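Local structure of serine protease inhibitor (Schistosoma haematobium, 3STO) at residues 112-117 and 251-256; 191-196 and 343-348; 385-388 and 393-396. The protein probably inhibits serine-type endopeptidases, as serpins generally do, trapping them through a reactive-centre loop that inserts into a beta sheet. All coordinates share one frame; numbering follows the deposited sequence.

All three contacts lie in the serpin core, where the large sheet A packs against sheet B. Contact 2 is within sheet A, between strands 186-197 and 339-348. Contact 3 is the hairpin 381-387 and 392-399 of sheet B, and contact 1 passes between the sheets, from strand 112-124 to strand 253-260. Their centres are about 10 Å (1 to 2), 8 Å (1 to 3) and 12 Å (2 to 3) apart. Along the chain, contacts 1 and 2 interleave, while contact 3 follows both near the C-terminus. Phe192 and Phe194 pack on Ile394, so the sheet that can open in serpins rests directly on this hairpin.

Contact 1. Residues 112-117 and 251-256; sequences ENVVRI and TRFTFV
Between Phe253 and the two valines it meets, Val114 and Val115, no hydrogen bond or charge passes; the contact is purely apolar and buried. Val114 brings CG1 obliquely up to the phenyl ring, 3.7 Å from both Phe253 CD2 and Phe253 CE2. The two side chains run past each other in opposite senses. Val115 arrives nearly at right angles and puts its CG2 3.9 Å from Phe253 CZ, at the far end of the ring. Two consecutive residues can serve the same ring because the strand is broken at Val114, whose backbone takes helix-like angles (phi -62°, psi -46°) and turns both CB atoms toward Phe253. The ring reaches across with CG anti to its own carbonyl carbon (chi1 -57°). One of its faces carries the aliphatic part of Arg252, with CG 3.8 Å above the ring plane and over the centre; that arginine's guanidinium makes salt bridges through NH1 to Glu103 and through NE to Asp387, and NH2 is hydrogen-bonded to Ser99. Seen in the fold, strand 112-124 of sheet A lies beside strand 186-197, with backbone bonds from Val114 to Arg195 and Arg116 to Tyr193. Phe253 adds an edge-to-face contact with Phe194 of that neighbour, while Ile117 rests on helix 82-101 and strand 253-260 pairs with strand 381-387 in sheet B.

Contact 2. Residues 191-196 and 343-348; sequences VFYFRD and TNVLKL
In serpins the reactive-centre loop enters sheet A between two parallel central strands, and here Val191 and Tyr193 on strand 186-197 face Thr343 and Val345 on strand 339-348 at that place. The strand axes differ by 16°. They come within 6.0 Å of each other, but the pair spreads as it runs. Val191 CA is 5.7 Å from Thr343 CA; two residues on, Tyr193 CA is 7.4 Å from Val345 CA. Thr343 still bonds through the backbone to Asn190, just before this point, and farther on the pairing is lost. No hydrogen bond links the two segments themselves, and even Phe192 N stands 4.2 Å from Thr343 O. What remains between them is side-chain packing. Val191 and Thr343 lie alongside, pointing the same way, their CG2 methyls 3.8 Å apart. Thr343 holds OG1 anti to its backbone N (chi1 176°), which turns the methyl to the valine and lets the hydroxyl form a weak bond with Asn302 O. Farther along, Val345 CG1 comes to the edge of the Tyr193 ring, near its plane, at 4.4 Å from CD1: a loose touch. The same tyrosine has CE2 4.0 Å above the Arg195 guanidinium plane, toward its rim. Asn344 leaves the sheet on the same side as Phe192, and its ND2 is bonded to Asn302 OD1 and Gln342 OE1. Such splaying is consistent with a serpin whose loop has not fully inserted. Where the gap is wider, the short strand 352-353 doubles back to pair with strand 186-197, Asp196 bonding Ile353 through the backbone. Strand 112-124 flanks 186-197 on its other side, strand 287-305 flanks 339-348, and Leu346 packs on strand 392-399 of sheet B.

Contact 3. Residues 385-388 and 393-396; sequences IYDQ and PIMA
The ring of Tyr386 meets Pro393 obliquely, CD1 coming 4.0 Å from the proline N, while Gln388 OE1 lies at the ring's edge, in its plane. Leu279, Ser280 and Val283 of helix 279-283 also touch this tyrosine, and the helix reaches Pro393 through Leu279. Beside this pair the hairpin has a classic beta bulge: Ile394 and Met395 both face Ile385. The carbonyl oxygen of Ile385 is consequently shared. Ile394 N gives it the shorter bond, 3.0 Å from Ile385 O and almost in line with the carbonyl bond, at 168°. Met395 N adds a weak bond, and the CA-H of Pro393 a further contact with CA 3.4 Å from that oxygen. In return Ile385 N donates to Met395 O over 3.1 Å, approaching 32° off the carbonyl plane. Side chains close over this backbone. Met395, present as selenomethionine, bends at both its second and third torsions, folding its methyl CE back to 3.5 Å from Ile385 CG1. The other branch of Ile385, CG2, lies 3.9 Å from Ile394 CG1. Ile394 CG2 in turn packs 3.9 Å from Asp387 CB, so the isoleucine spans two residues of the opposite strand. The carboxylate beyond that CB closes the hairpin's turn: OD1 accepts from the backbone N of Gln389 and of Leu390 and makes a salt bridge with Arg252 NE. With three donors on one oxygen, the buried Asp387 probably stays ionised, and its charge ties the turn to Arg252, just ahead of the neighbouring strand 253-260, while the bulge is held by mainly backbone bonds under an apolar cover.

Contact 1. Residues 112-117 and 251-256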
loop_
_atom_site.group_PDB
_atom_site.type_symbol
_atom_site.label_atom_id
_atom_site.label_comp_id
_atom_site.label_asym_id
_atom_site.label_seq_id
_atom_site.Cartn_x
_atom_site.Cartn_y
_atom_site.Cartn_z
ATOM N N GLU A 112 9.942 17.718 0.031
ATOM C CA GLU A 112 10.072 16.326 0.396
ATOM C C GLU A 112 9.578 15.419 -0.705
ATOM O O GLU A 112 8.955 15.867 -1.676
ATOM C CB GLU A 112 9.227 16.066 1.636
ATOM C CG GLU A 112 9.360 17.114 2.718
ATOM C CD GLU A 112 10.466 16.769 3.693
ATOM O OE1 GLU A 112 11.331 15.929 3.337
ATOM O OE2 GLU A 112 10.459 17.324 4.817
ATOM N N ASN A 113 9.839 14.134 -0.515
ATOM C CA ASN A 113 9.267 13.098 -1.346
ATOM C C ASN A 113 7.802 12.969 -1.033
ATOM O O ASN A 113 7.421 12.853 0.126
ATOM C CB ASN A 113 9.914 11.737 -1.039
ATOM C CG ASN A 113 11.135 11.442 -1.898
ATOM O OD1 ASN A 113 11.668 12.331 -2.582
ATOM N ND2 ASN A 113 11.603 10.177 -1.848
ATOM N N VAL A 114 6.973 12.945 -2.056
ATOM C CA VAL A 114 5.584 12.595 -1.839
ATOM C C VAL A 114 5.500 11.141 -1.296
ATOM O O VAL A 114 4.780 10.845 -0.337
ATOM C CB VAL A 114 4.773 12.780 -3.160
ATOM C CG1 VAL A 114 3.401 12.142 -3.074
ATOM C CG2 VAL A 114 4.683 14.259 -3.537
ATOM N N VAL A 115 6.243 10.235 -1.916
ATOM C CA VAL A 115 6.160 8.831 -1.571
ATOM C C VAL A 115 7.475 8.364 -0.947
ATOM O O VAL A 115 8.544 8.595 -1.509
ATOM C CB VAL A 115 5.917 7.976 -2.812
ATOM C CG1 VAL A 115 5.610 6.517 -2.407
ATOM C CG2 VAL A 115 4.833 8.582 -3.676
ATOM N N ARG A 116 7.396 7.719 0.215
ATOM C CA ARG A 116 8.573 7.123 0.823
ATOM C C ARG A 116 8.370 5.614 0.942
ATOM O O ARG A 116 7.470 5.123 1.655
ATOM C CB ARG A 116 8.912 7.755 2.171
ATOM N N ILE A 117 9.194 4.892 0.193
ATOM C CA ILE A 117 9.176 3.444 0.195
ATOM C C ILE A 117 10.302 2.945 1.095
ATOM O O ILE A 117 11.462 3.396 0.972
ATOM C CB ILE A 117 9.430 2.932 -1.223
ATOM C CG1 ILE A 117 8.267 3.339 -2.144
ATOM C CG2 ILE A 117 9.727 1.413 -1.209
ATOM C CD1 ILE A 117 8.712 3.878 -3.490
ATOM N N THR A 251 -0.367 16.721 -8.697
ATOM C CA THR A 251 -1.608 16.205 -9.248
ATOM C C THR A 251 -1.495 14.897 -10.019
ATOM O O THR A 251 -2.473 14.428 -10.619
ATOM C CB THR A 251 -2.350 17.257 -10.071
ATOM O OG1 THR A 251 -1.627 17.519 -11.280
ATOM C CG2 THR A 251 -2.536 18.539 -9.235
ATOM N N ARG A 252 -0.308 14.302 -10.004
ATOM C CA ARG A 252 -0.159 12.935 -10.481
ATOM C C ARG A 252 -0.961 11.959 -9.556
ATOM O O ARG A 252 -1.450 10.913 -9.971
ATOM C CB ARG A 252 1.336 12.573 -10.508
ATOM C CG ARG A 252 1.583 11.087 -10.351
ATOM C CD ARG A 252 3.014 10.720 -10.629
ATOM N NE ARG A 252 3.175 9.269 -10.676
ATOM C CZ ARG A 252 4.348 8.659 -10.812
ATOM N NH1 ARG A 252 5.459 9.378 -10.905
ATOM N NH2 ARG A 252 4.409 7.338 -10.853
ATOM N N PHE A 253 -1.074 12.324 -8.292
ATOM C CA PHE A 253 -1.791 11.532 -7.322
ATOM C C PHE A 253 -3.152 12.160 -7.002
ATOM O O PHE A 253 -3.279 13.385 -6.889
ATOM C CB PHE A 253 -0.936 11.390 -6.057
ATOM C CG PHE A 253 0.406 10.781 -6.331
ATOM C CD1 PHE A 253 0.504 9.427 -6.685
ATOM C CD2 PHE A 253 1.574 11.550 -6.260
ATOM C CE1 PHE A 253 1.751 8.854 -6.967
ATOM C CE2 PHE A 253 2.790 10.990 -6.526
ATOM C CZ PHE A 253 2.880 9.638 -6.901
ATOM N N THR A 254 -4.164 11.302 -6.868
ATOM C CA THR A 254 -5.509 11.741 -6.512
ATOM C C THR A 254 -6.147 10.788 -5.507
ATOM O O THR A 254 -5.796 9.609 -5.447
ATOM C CB THR A 254 -6.385 11.906 -7.764
ATOM O OG1 THR A 254 -7.632 12.453 -7.381
ATOM C CG2 THR A 254 -6.624 10.585 -8.475
ATOM N N PHE A 255 -7.033 11.317 -4.670
ATOM C CA PHE A 255 -7.738 10.504 -3.699
ATOM C C PHE A 255 -9.083 10.137 -4.270
ATOM O O PHE A 255 -9.889 11.014 -4.514
ATOM C CB PHE A 255 -7.926 11.284 -2.416
ATOM C CG PHE A 255 -8.501 10.485 -1.298
ATOM C CD1 PHE A 255 -7.783 9.418 -0.738
ATOM C CD2 PHE A 255 -9.708 10.859 -0.728
ATOM C CE1 PHE A 255 -8.299 8.681 0.364
ATOM C CE2 PHE A 255 -10.246 10.136 0.362
ATOM C CZ PHE A 255 -9.522 9.039 0.902
ATOM N N VAL A 256 -9.294 8.849 -4.528
ATOM C CA VAL A 256 -10.506 8.353 -5.150
ATOM C C VAL A 256 -11.407 7.744 -4.077
ATOM O O VAL A 256 -10.967 6.867 -3.346
ATOM C CB VAL A 256 -10.169 7.339 -6.249
ATOM C CG1 VAL A 256 -11.457 6.684 -6.824
ATOM C CG2 VAL A 256 -9.337 8.034 -7.358
#

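Contact 2. Residues 191-196 and 343-348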
loop_
_atom_site.group_PDB
_atom_site.type_symbol
_atom_site.label_atom_id
_atom_site.label_comp_id
_atom_site.label_asym_id
_atom_site.label_seq_id
_atom_site.Cartn_x
_atom_site.Cartn_y
_atom_site.Cartn_z
ATOM N N VAL A 191 7.278 -0.498 4.773
ATOM C CA VAL A 191 6.642 0.749 5.129
ATOM C C VAL A 191 6.382 1.553 3.858
ATOM O O VAL A 191 7.278 1.737 3.014
ATOM C CB VAL A 191 7.531 1.593 6.062
ATOM C CG1 VAL A 191 6.964 3.000 6.208
ATOM C CG2 VAL A 191 7.689 0.916 7.417
ATOM N N PHE A 192 5.158 2.030 3.702
ATOM C CA PHE A 192 4.867 2.862 2.539
ATOM C C PHE A 192 4.218 4.161 2.969
ATOM O O PHE A 192 3.044 4.199 3.357
ATOM C CB PHE A 192 3.975 2.127 1.557
ATOM C CG PHE A 192 4.066 2.640 0.148
ATOM C CD1 PHE A 192 3.204 3.649 -0.298
ATOM C CD2 PHE A 192 4.995 2.089 -0.744
ATOM C CE1 PHE A 192 3.285 4.101 -1.617
ATOM C CE2 PHE A 192 5.078 2.522 -2.062
ATOM C CZ PHE A 192 4.226 3.525 -2.510
ATOM N N TYR A 193 5.009 5.219 2.899
ATOM C CA TYR A 193 4.582 6.513 3.405
ATOM C C TYR A 193 4.261 7.456 2.242
ATOM O O TYR A 193 5.129 7.794 1.424
ATOM C CB TYR A 193 5.678 7.096 4.310
ATOM C CG TYR A 193 5.301 8.297 5.149
ATOM C CD1 TYR A 193 4.394 8.191 6.182
ATOM C CD2 TYR A 193 5.896 9.535 4.928
ATOM C CE1 TYR A 193 4.073 9.299 6.974
ATOM C CE2 TYR A 193 5.587 10.645 5.703
ATOM C CZ TYR A 193 4.682 10.522 6.729
ATOM O OH TYR A 193 4.376 11.630 7.502
ATOM N N PHE A 194 3.001 7.863 2.191
ATOM C CA PHE A 194 2.541 8.863 1.260
ATOM C C PHE A 194 2.181 10.143 2.014
ATOM O O PHE A 194 1.546 10.094 3.048
ATOM C CB PHE A 194 1.323 8.339 0.494
ATOM C CG PHE A 194 0.840 9.271 -0.565
ATOM C CD1 PHE A 194 0.040 10.366 -0.234
ATOM C CD2 PHE A 194 1.208 9.078 -1.896
ATOM C CE1 PHE A 194 -0.420 11.249 -1.227
ATOM C CE2 PHE A 194 0.765 9.943 -2.892
ATOM C CZ PHE A 194 -0.048 11.039 -2.559
ATOM N N ARG A 195 2.572 11.290 1.478
ATOM C CA ARG A 195 2.268 12.565 2.110
ATOM C C ARG A 195 2.182 13.719 1.099
ATOM O O ARG A 195 3.112 13.966 0.321
ATOM C CB ARG A 195 3.290 12.873 3.199
ATOM C CG ARG A 195 3.016 14.171 3.940
ATOM C CD ARG A 195 4.309 14.972 4.137
ATOM N NE ARG A 195 4.916 14.776 5.449
ATOM C CZ ARG A 195 6.209 14.959 5.702
ATOM N NH1 ARG A 195 7.023 15.322 4.718
ATOM N NH2 ARG A 195 6.695 14.766 6.929
ATOM N N ASP A 196 1.037 14.397 1.102
ATOM C CA ASP A 196 0.858 15.607 0.325
ATOM C C ASP A 196 -0.361 16.425 0.786
ATOM O O ASP A 196 -1.286 15.891 1.360
ATOM C CB ASP A 196 0.750 15.275 -1.163
ATOM C CG ASP A 196 1.093 16.478 -2.068
ATOM O OD1 ASP A 196 1.505 17.533 -1.527
ATOM O OD2 ASP A 196 0.936 16.373 -3.309
ATOM N N THR A 343 3.270 -2.411 7.473
ATOM C CA THR A 343 2.647 -1.548 8.428
ATOM C C THR A 343 2.324 -0.230 7.715
ATOM O O THR A 343 3.212 0.380 7.094
ATOM C CB THR A 343 3.518 -1.360 9.675
ATOM O OG1 THR A 343 2.892 -0.409 10.556
ATOM C CG2 THR A 343 4.883 -0.863 9.308
ATOM N N ASN A 344 1.045 0.164 7.779
ATOM C CA ASN A 344 0.498 1.283 6.997
ATOM C C ASN A 344 -0.175 2.352 7.874
ATOM O O ASN A 344 -0.694 2.071 8.959
ATOM C CB ASN A 344 -0.535 0.784 5.963
ATOM C CG ASN A 344 0.029 -0.253 5.003
ATOM O OD1 ASN A 344 0.801 0.080 4.108
ATOM N ND2 ASN A 344 -0.362 -1.519 5.182
ATOM N N VAL A 345 -0.171 3.585 7.389
ATOM C CA VAL A 345 -0.973 4.649 7.996
ATOM C C VAL A 345 -1.658 5.481 6.922
ATOM O O VAL A 345 -1.039 5.825 5.918
ATOM C CB VAL A 345 -0.161 5.560 8.918
ATOM C CG1 VAL A 345 1.096 6.052 8.223
ATOM C CG2 VAL A 345 -1.041 6.737 9.409
ATOM N N LEU A 346 -2.950 5.737 7.126
ATOM C CA LEU A 346 -3.740 6.635 6.286
ATOM C C LEU A 346 -4.350 7.687 7.192
ATOM O O LEU A 346 -5.308 7.418 7.909
ATOM C CB LEU A 346 -4.860 5.873 5.554
ATOM C CG LEU A 346 -5.782 6.642 4.574
ATOM C CD1 LEU A 346 -5.012 7.307 3.424
ATOM C CD2 LEU A 346 -6.863 5.728 3.989
ATOM N N LYS A 347 -3.768 8.877 7.182
ATOM C CA LYS A 347 -4.283 10.005 7.955
ATOM C C LYS A 347 -4.877 11.103 7.044
ATOM O O LYS A 347 -4.158 11.763 6.274
ATOM C CB LYS A 347 -3.176 10.555 8.850
ATOM C CG LYS A 347 -3.464 11.882 9.458
ATOM C CD LYS A 347 -2.262 12.355 10.243
ATOM C CE LYS A 347 -2.435 13.802 10.708
ATOM N NZ LYS A 347 -1.121 14.451 11.010
ATOM N N LEU A 348 -6.185 11.299 7.124
ATOM C CA LEU A 348 -6.836 12.336 6.315
ATOM C C LEU A 348 -7.307 13.495 7.196
ATOM O O LEU A 348 -7.903 13.285 8.246
ATOM C CB LEU A 348 -8.044 11.736 5.604
ATOM C CG LEU A 348 -8.320 11.936 4.126
ATOM C CD1 LEU A 348 -7.458 10.994 3.336
ATOM C CD2 LEU A 348 -9.789 11.601 3.897
#

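Contact 3. Residues 385-388 and 393-396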
loop_
_atom_site.group_PDB
_atom_site.type_symbol
_atom_site.label_atom_id
_atom_site.label_comp_id
_atom_site.label_asym_id
_atom_site.label_seq_id
_atom_site.Cartn_x
_atom_site.Cartn_y
_atom_site.Cartn_z
ATOM N N ILE A 385 -5.461 5.909 -2.989
ATOM C CA ILE A 385 -4.585 6.917 -3.554
ATOM C C ILE A 385 -4.258 6.392 -4.941
ATOM O O ILE A 385 -3.703 5.316 -5.076
ATOM C CB ILE A 385 -3.350 7.103 -2.748
ATOM C CG1 ILE A 385 -3.724 7.619 -1.365
ATOM C CG2 ILE A 385 -2.356 8.009 -3.507
ATOM C CD1 ILE A 385 -2.571 7.604 -0.382
ATOM N N TYR A 386 -4.690 7.100 -5.974
ATOM C CA TYR A 386 -4.584 6.594 -7.332
ATOM C C TYR A 386 -3.437 7.319 -8.029
ATOM O O TYR A 386 -3.301 8.537 -7.897
ATOM C CB TYR A 386 -5.913 6.832 -8.072
ATOM C CG TYR A 386 -5.938 6.452 -9.537
ATOM C CD1 TYR A 386 -5.924 5.123 -9.935
ATOM C CD2 TYR A 386 -5.977 7.428 -10.530
ATOM C CE1 TYR A 386 -5.955 4.767 -11.270
ATOM C CE2 TYR A 386 -6.003 7.085 -11.876
ATOM C CZ TYR A 386 -5.983 5.741 -12.244
ATOM O OH TYR A 386 -6.019 5.372 -13.579
ATOM N N ASP A 387 -2.616 6.558 -8.761
ATOM C CA ASP A 387 -1.468 7.102 -9.500
ATOM C C ASP A 387 -1.801 7.289 -10.983
ATOM O O ASP A 387 -2.073 6.319 -11.689
ATOM C CB ASP A 387 -0.266 6.191 -9.327
ATOM C CG ASP A 387 1.008 6.773 -9.930
ATOM O OD1 ASP A 387 0.962 7.456 -10.987
ATOM O OD2 ASP A 387 2.071 6.521 -9.340
ATOM N N GLN A 388 -1.780 8.537 -11.460
ATOM C CA GLN A 388 -2.347 8.844 -12.781
ATOM C C GLN A 388 -1.389 8.518 -13.889
ATOM O O GLN A 388 -1.768 8.414 -15.050
ATOM C CB GLN A 388 -2.821 10.299 -12.890
ATOM C CG GLN A 388 -3.805 10.664 -11.813
ATOM C CD GLN A 388 -5.039 11.342 -12.351
ATOM O OE1 GLN A 388 -5.765 10.801 -13.210
ATOM N NE2 GLN A 388 -5.288 12.538 -11.859
ATOM N N PRO A 393 -3.874 2.007 -8.394
ATOM C CA PRO A 393 -3.800 2.515 -7.025
ATOM C C PRO A 393 -2.502 2.092 -6.361
ATOM O O PRO A 393 -2.030 0.961 -6.492
ATOM C CB PRO A 393 -4.993 1.837 -6.343
ATOM C CG PRO A 393 -5.139 0.522 -7.093
ATOM C CD PRO A 393 -4.797 0.861 -8.535
ATOM N N ILE A 394 -1.902 3.023 -5.654
ATOM C CA ILE A 394 -0.761 2.662 -4.859
ATOM C C ILE A 394 -1.138 2.450 -3.394
ATOM O O ILE A 394 -0.344 1.963 -2.609
ATOM C CB ILE A 394 0.375 3.679 -5.012
ATOM C CG1 ILE A 394 -0.071 5.050 -4.554
ATOM C CG2 ILE A 394 0.881 3.717 -6.486
ATOM C CD1 ILE A 394 1.103 5.951 -4.328
HETATM N N MSE A 395 -2.364 2.803 -3.040
HETATM C CA MSE A 395 -2.898 2.537 -1.714
HETATM C C MSE A 395 -4.384 2.194 -1.940
HETATM O O MSE A 395 -5.086 2.875 -2.691
HETATM C CB MSE A 395 -2.663 3.742 -0.809
HETATM C CG MSE A 395 -3.092 3.626 0.649
HETATM SE SE MSE A 395 -5.015 3.680 1.080
HETATM C CE MSE A 395 -5.774 5.339 0.337
ATOM N N ALA A 396 -4.826 1.091 -1.341
ATOM C CA ALA A 396 -6.209 0.626 -1.391
ATOM C C ALA A 396 -6.713 0.461 0.049
ATOM O O ALA A 396 -6.005 -0.022 0.924
ATOM C CB ALA A 396 -6.327 -0.718 -2.184
#